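Local coordinates for MmoQ Response regulator (Methylococcus capsulatus, PDB 3LJX), which probably makes cyclic di-GMP from GTP in its full-length form, through a GGDEF domain absent from this fragment, which carries the all-helical HDOD domain, at residues Lys8-Asp13 against Arg186-Asp191; Gly51-Phe56 against Arg84-Ser89. All coordinates share one frame; numbering follows the deposited sequence. Where two conformers were deposited one is given.

How the contacts relate
Both contacts lie in the one all-helical body of the chain, their centres about 15 Å apart. Contact 1 brings the N-terminal loop 8-13 back onto the C-terminal end of helix 181-191, 173 residues further on. Contact 2 is nested within that long closure and pairs two helices close in sequence, 47-58 and 80-88. Contact 1 is partly buried, whereas contact 2 lies nearer the surface. They meet where the loop passes helix 47-58, with Cys-12 packed on Arg-52 and Arg-55, and Asp-13 in a salt bridge with Arg-52 and a weaker, longer pairing with Arg-55. The N-terminal loop thus ties helix 47-58, in the first half of the HDOD region, to helix 181-191 near its end.

Contact 1 (Lys8-Asp13 against Arg186-Asp191); sequences KPMLCD and RMLLTD
Met-10, Pro-9 and Lys-8 of the loop lie across one side of the last turn of helix 181-191, where Met-187, Leu-188 and Asp-191 face them. The apolar part is the close-packed one. Pro-9 CD rests 3.7 Å from Met-187 CE, the side chains meeting at a slant, and Met-10 SE lies 3.7 Å from Leu-188 CD1. Met-10, a selenomethionine, leaves the backbone with CG anti to N (chi1 174°) and then bends at its next two torsions, which carries SE back to the helix although its CB does not point there. SE and CE of Met-10 both lie against Asp-191 OD2, the two side chains crossing at about a right angle; both selenomethionines are poorly ordered, so the exact approach to the oxygen is uncertain. Leu-188 CD1 also comes within 4.1 Å of Leu-11 O.

Toward solvent the contact slackens. Lys-8, extended to its end, slants across Met-187, its CG 4.1 Å from Met-187 CE. Its NZ stops 4.1 Å from Asp-191 OD1, too far for a salt bridge. The opposite charges probably still attract, as does the weak, long pairing of Asp-191 OD2 with Arg-55, and both would probably help offset the unfavourable placing of a carboxylate at the C-terminal end of a helix.

The arrangement is that of an N-terminal loop laid on the last turn of a helix of the all-helical HDOD region by apolar packing, with the charges at its margin. Outside the pair, Trp-4 covers Pro-9 and Leu-11, while Trp-192 touches Met-10. Helix 144-152 underlies both segments, taking Leu-11 on Thr-151 and Ala-152, and Leu-188 on Val-144 and Ala-148; Met-10 also reaches Arg-55 on helix 47-58.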
loop_
_atom_site.group_PDB
_atom_site.type_symbol
_atom_site.label_atom_id
_atom_site.label_comp_id
_atom_site.label_asym_id
_atom_site.label_seq_id
_atom_site.Cartn_x
_atom_site.Cartn_y
_atom_site.Cartn_z
ATOM N N LYS A 8 -12.696 7.161 -14.776
ATOM C CA LYS A 8 -11.596 6.311 -14.350
ATOM C C LYS A 8 -10.537 7.104 -13.567
ATOM O O LYS A 8 -9.465 7.422 -14.089
ATOM C CB LYS A 8 -10.975 5.589 -15.542
ATOM C CG LYS A 8 -9.980 4.539 -15.117
ATOM C CD LYS A 8 -9.256 3.898 -16.288
ATOM C CE LYS A 8 -8.265 2.849 -15.778
ATOM N NZ LYS A 8 -7.613 2.093 -16.878
ATOM N N PRO A 9 -10.856 7.438 -12.308
ATOM C CA PRO A 9 -9.970 8.212 -11.427
ATOM C C PRO A 9 -8.609 7.543 -11.309
ATOM O O PRO A 9 -8.536 6.335 -11.120
ATOM C CB PRO A 9 -10.681 8.164 -10.076
ATOM C CG PRO A 9 -12.121 7.840 -10.401
ATOM C CD PRO A 9 -12.098 7.008 -11.639
HETATM N N MSE A 10 -7.542 8.322 -11.399
HETATM C CA MSE A 10 -6.215 7.750 -11.425
HETATM C C MSE A 10 -5.158 8.791 -11.051
HETATM O O MSE A 10 -4.895 9.715 -11.819
HETATM C CB MSE A 10 -5.968 7.200 -12.826
HETATM C CG MSE A 10 -4.588 6.705 -13.065
HETATM SE SE MSE A 10 -4.166 5.121 -12.053
HETATM C CE MSE A 10 -2.291 5.537 -11.846
ATOM N N LEU A 11 -4.565 8.654 -9.862
ATOM C CA LEU A 11 -3.426 9.491 -9.469
ATOM C C LEU A 11 -2.220 8.602 -9.250
ATOM O O LEU A 11 -2.332 7.505 -8.701
ATOM C CB LEU A 11 -3.695 10.277 -8.174
ATOM C CG LEU A 11 -4.643 11.474 -8.239
ATOM C CD1 LEU A 11 -6.089 10.986 -8.389
ATOM C CD2 LEU A 11 -4.490 12.372 -7.013
ATOM N N CYS A 12 -1.054 9.064 -9.672
ATOM C CA CYS A 12 0.149 8.319 -9.345
ATOM C C CYS A 12 1.344 9.256 -9.187
ATOM O O CYS A 12 1.911 9.354 -8.101
ATOM C CB CYS A 12 0.412 7.203 -10.365
ATOM S SG CYS A 12 1.731 6.066 -9.867
ATOM N N ASP A 13 1.695 9.969 -10.253
ATOM C CA ASP A 13 2.847 10.859 -10.203
ATOM C C ASP A 13 2.711 11.902 -9.102
ATOM O O ASP A 13 3.701 12.316 -8.518
ATOM C CB ASP A 13 3.076 11.532 -11.558
ATOM C CG ASP A 13 3.446 10.536 -12.657
ATOM O OD1 ASP A 13 3.861 9.396 -12.340
ATOM O OD2 ASP A 13 3.323 10.897 -13.848
ATOM N N ARG A 186 -8.155 -0.532 -5.157
ATOM C CA ARG A 186 -8.189 -1.671 -6.082
ATOM C C ARG A 186 -7.966 -1.233 -7.513
ATOM O O ARG A 186 -7.280 -1.918 -8.277
ATOM C CB ARG A 186 -9.514 -2.428 -5.995
ATOM C CG ARG A 186 -9.887 -2.866 -4.573
ATOM C CD ARG A 186 -11.045 -3.897 -4.586
ATOM N NE ARG A 186 -12.346 -3.297 -4.886
ATOM C CZ ARG A 186 -13.143 -2.747 -3.969
ATOM N NH1 ARG A 186 -12.768 -2.717 -2.692
ATOM N NH2 ARG A 186 -14.316 -2.230 -4.322
HETATM N N MSE A 187 -8.543 -0.096 -7.886
HETATM C CA MSE A 187 -8.384 0.391 -9.252
HETATM C C MSE A 187 -6.950 0.819 -9.483
HETATM O O MSE A 187 -6.391 0.545 -10.534
HETATM C CB MSE A 187 -9.322 1.554 -9.552
HETATM C CG MSE A 187 -10.804 1.184 -9.494
HETATM SE SE MSE A 187 -11.914 2.790 -9.682
HETATM C CE MSE A 187 -11.264 3.405 -11.419
ATOM N N LEU A 188 -6.359 1.483 -8.493
ATOM C CA LEU A 188 -4.958 1.895 -8.578
ATOM C C LEU A 188 -4.071 0.646 -8.720
ATOM O O LEU A 188 -3.236 0.556 -9.638
ATOM C CB LEU A 188 -4.574 2.704 -7.331
ATOM C CG LEU A 188 -4.446 4.231 -7.463
ATOM C CD1 LEU A 188 -5.366 4.802 -8.529
ATOM C CD2 LEU A 188 -4.649 4.949 -6.136
ATOM N N LEU A 189 -4.273 -0.321 -7.825
ATOM C CA LEU A 189 -3.442 -1.523 -7.813
ATOM C C LEU A 189 -3.596 -2.271 -9.131
ATOM O O LEU A 189 -2.636 -2.835 -9.668
ATOM C CB LEU A 189 -3.803 -2.440 -6.633
ATOM C CG LEU A 189 -3.507 -1.926 -5.221
ATOM C CD1 LEU A 189 -3.955 -2.941 -4.164
ATOM C CD2 LEU A 189 -2.027 -1.596 -5.045
ATOM N N THR A 190 -4.811 -2.270 -9.656
ATOM C CA THR A 190 -5.045 -2.893 -10.943
ATOM C C THR A 190 -4.301 -2.133 -12.052
ATOM O O THR A 190 -3.636 -2.752 -12.887
ATOM C CB THR A 190 -6.530 -2.958 -11.243
ATOM O OG1 THR A 190 -7.142 -3.862 -10.321
ATOM C CG2 THR A 190 -6.772 -3.438 -12.673
ATOM N N ASP A 191 -4.384 -0.803 -12.049
ATOM C CA ASP A 191 -3.631 -0.018 -13.034
ATOM C C ASP A 191 -2.132 -0.270 -12.919
ATOM O O ASP A 191 -1.435 -0.247 -13.923
ATOM C CB ASP A 191 -3.897 1.492 -12.928
ATOM C CG ASP A 191 -3.384 2.266 -14.171
ATOM O OD1 ASP A 191 -3.870 1.971 -15.298
ATOM O OD2 ASP A 191 -2.506 3.164 -14.036
#

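Contact 2 (Gly51-Phe56 against Arg84-Ser89)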
loop_
_atom_site.group_PDB
_atom_site.type_symbol
_atom_site.label_atom_id
_atom_site.label_comp_id
_atom_site.label_asym_id
_atom_site.label_seq_id
_atom_site.Cartn_x
_atom_site.Cartn_y
_atom_site.Cartn_z
ATOM N N GLY A 51 4.542 2.779 -5.907
ATOM C CA GLY A 51 3.521 2.708 -6.940
ATOM C C GLY A 51 4.003 3.155 -8.318
ATOM O O GLY A 51 3.806 2.431 -9.300
ATOM N N ARG A 52 4.622 4.339 -8.403
ATOM C CA ARG A 52 5.113 4.884 -9.675
ATOM C C ARG A 52 6.051 3.901 -10.344
ATOM O O ARG A 52 5.965 3.659 -11.541
ATOM C CB ARG A 52 5.885 6.194 -9.466
ATOM C CG ARG A 52 5.051 7.460 -9.379
ATOM C CD ARG A 52 5.952 8.720 -9.416
ATOM N NE ARG A 52 6.390 9.058 -10.774
ATOM C CZ ARG A 52 7.078 10.154 -11.093
ATOM N NH1 ARG A 52 7.419 11.027 -10.151
ATOM N NH2 ARG A 52 7.426 10.379 -12.352
ATOM N N ILE A 53 6.964 3.347 -9.549
ATOM C CA ILE A 53 7.940 2.393 -10.062
ATOM C C ILE A 53 7.275 1.121 -10.589
ATOM O O ILE A 53 7.584 0.674 -11.686
ATOM C CB ILE A 53 9.022 2.073 -9.004
ATOM C CG1 ILE A 53 9.911 3.307 -8.814
ATOM C CG2 ILE A 53 9.867 0.865 -9.441
ATOM C CD1 ILE A 53 10.713 3.302 -7.541
ATOM N N LEU A 54 6.346 0.556 -9.827
ATOM C CA LEU A 54 5.642 -0.645 -10.274
ATOM C C LEU A 54 4.891 -0.349 -11.559
ATOM O O LEU A 54 4.863 -1.153 -12.487
ATOM C CB LEU A 54 4.648 -1.121 -9.213
ATOM C CG LEU A 54 5.246 -1.702 -7.937
ATOM C CD1 LEU A 54 4.134 -2.192 -7.017
ATOM C CD2 LEU A 54 6.250 -2.820 -8.256
ATOM N N ARG A 55 4.282 0.819 -11.603
ATOM C CA ARG A 55 3.468 1.188 -12.742
ATOM C C ARG A 55 4.323 1.346 -14.002
ATOM O O ARG A 55 3.932 0.940 -15.110
ATOM C CB ARG A 55 2.755 2.488 -12.428
ATOM C CG ARG A 55 2.028 3.082 -13.598
ATOM C CD ARG A 55 1.160 4.216 -13.121
ATOM N NE ARG A 55 0.801 5.092 -14.219
ATOM C CZ ARG A 55 1.374 6.265 -14.447
ATOM N NH1 ARG A 55 2.330 6.712 -13.637
ATOM N NH2 ARG A 55 0.979 6.992 -15.483
ATOM N N PHE A 56 5.489 1.952 -13.825
ATOM C CA PHE A 56 6.418 2.113 -14.926
ATOM C C PHE A 56 6.845 0.725 -15.402
ATOM O O PHE A 56 6.805 0.430 -16.598
ATOM C CB PHE A 56 7.629 2.941 -14.474
ATOM C CG PHE A 56 8.761 2.968 -15.466
ATOM C CD1 PHE A 56 9.891 2.184 -15.272
ATOM C CD2 PHE A 56 8.708 3.797 -16.580
ATOM C CE1 PHE A 56 10.946 2.217 -16.177
ATOM C CE2 PHE A 56 9.765 3.833 -17.495
ATOM C CZ PHE A 56 10.880 3.039 -17.292
ATOM N N ARG A 84 16.522 4.543 -10.547
ATOM C CA ARG A 84 17.193 5.672 -9.910
ATOM C C ARG A 84 16.605 7.013 -10.372
ATOM O O ARG A 84 16.399 7.928 -9.563
ATOM C CB ARG A 84 18.698 5.629 -10.162
ATOM C CG ARG A 84 19.461 6.668 -9.361
ATOM C CD ARG A 84 20.811 6.969 -9.982
ATOM N NE ARG A 84 21.901 6.369 -9.232
ATOM C CZ ARG A 84 22.567 5.291 -9.626
ATOM N NH1 ARG A 84 22.253 4.698 -10.780
ATOM N NH2 ARG A 84 23.551 4.817 -8.869
ATOM N N GLN A 85 16.314 7.122 -11.664
ATOM C CA GLN A 85 15.648 8.314 -12.195
ATOM C C GLN A 85 14.364 8.658 -11.420
ATOM O O GLN A 85 14.094 9.828 -11.145
ATOM C CB GLN A 85 15.330 8.137 -13.687
ATOM C CG GLN A 85 16.566 8.127 -14.582
ATOM C CD GLN A 85 17.214 9.490 -14.667
ATOM O OE1 GLN A 85 16.532 10.491 -14.899
ATOM N NE2 GLN A 85 18.534 9.542 -14.483
ATOM N N PHE A 86 13.564 7.647 -11.086
ATOM C CA PHE A 86 12.326 7.895 -10.357
ATOM C C PHE A 86 12.639 8.390 -8.955
ATOM O O PHE A 86 11.975 9.305 -8.437
ATOM C CB PHE A 86 11.462 6.634 -10.305
ATOM C CG PHE A 86 10.679 6.407 -11.559
ATOM C CD1 PHE A 86 9.436 6.991 -11.727
ATOM C CD2 PHE A 86 11.202 5.639 -12.590
ATOM C CE1 PHE A 86 8.709 6.799 -12.898
ATOM C CE2 PHE A 86 10.488 5.447 -13.770
ATOM C CZ PHE A 86 9.240 6.030 -13.925
ATOM N N ALA A 87 13.657 7.786 -8.343
ATOM C CA ALA A 87 14.126 8.221 -7.025
ATOM C C ALA A 87 14.647 9.669 -7.025
ATOM O O ALA A 87 14.331 10.447 -6.122
ATOM C CB ALA A 87 15.172 7.262 -6.480
ATOM N N LEU A 88 15.418 10.038 -8.048
ATOM C CA LEU A 88 15.938 11.402 -8.145
ATOM C C LEU A 88 14.823 12.375 -8.475
ATOM O O LEU A 88 14.984 13.582 -8.314
ATOM C CB LEU A 88 17.015 11.508 -9.228
ATOM C CG LEU A 88 18.297 10.699 -9.037
ATOM C CD1 LEU A 88 19.075 10.633 -10.346
ATOM C CD2 LEU A 88 19.149 11.276 -7.915
ATOM N N SER A 89 13.691 11.870 -8.953
ATOM C CA SER A 89 12.622 12.780 -9.364
ATOM C C SER A 89 11.976 13.461 -8.161
ATOM O O SER A 89 11.340 14.496 -8.306
ATOM C CB SER A 89 11.566 12.077 -10.222
ATOM O OG SER A 89 10.726 11.275 -9.415
#
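Phe-86 O takes two bonds from Ser-89: a short one from OG, at 2.5 Å, and a weak one from N. In one of its two deposited conformers, the Arg-52 guanidinium presents a face to the CD1-CE1 edge of Phe-86, the planes 85° apart and Arg-52 NE 3.8 Å from Phe-86 CD1. Arg-52 NH1 lies 3.4 Å from Ser-89 OG, at too poor an angle for a hydrogen bond, and OG already gives its proton to Phe-86 O. Arg-52 NE instead forms a salt bridge with Asp-13, which also has a weaker, longer pairing with Arg-55. With CG anti to its carbonyl carbon (chi1 -81°), Phe-86 reaches across to helix 47-58. Its CE2 comes over one face of the Phe-56 ring, toward the rim; Phe-86 CZ lies 3.5 Å from Phe-56 CG, and the planes meet obliquely at 55°. Nearer the backbone, Ile-53 CG1 packs 4.0 Å from Phe-86 CB. Replacing Phe-86 by an alanine is likely to open a gap between the helices and to leave the Phe-56 ring and the Arg-52 guanidinium without their shared neighbour. The axes of 51-56 and 84-88 come within 10.4 Å and run roughly antiparallel, a side-chain-mediated helix pair at the HDOD surface. Helix 71-78 adjoins it through Ala-74 on Ile-53 and Val-78 on Phe-56; helix 19-29 packs on Ala-87.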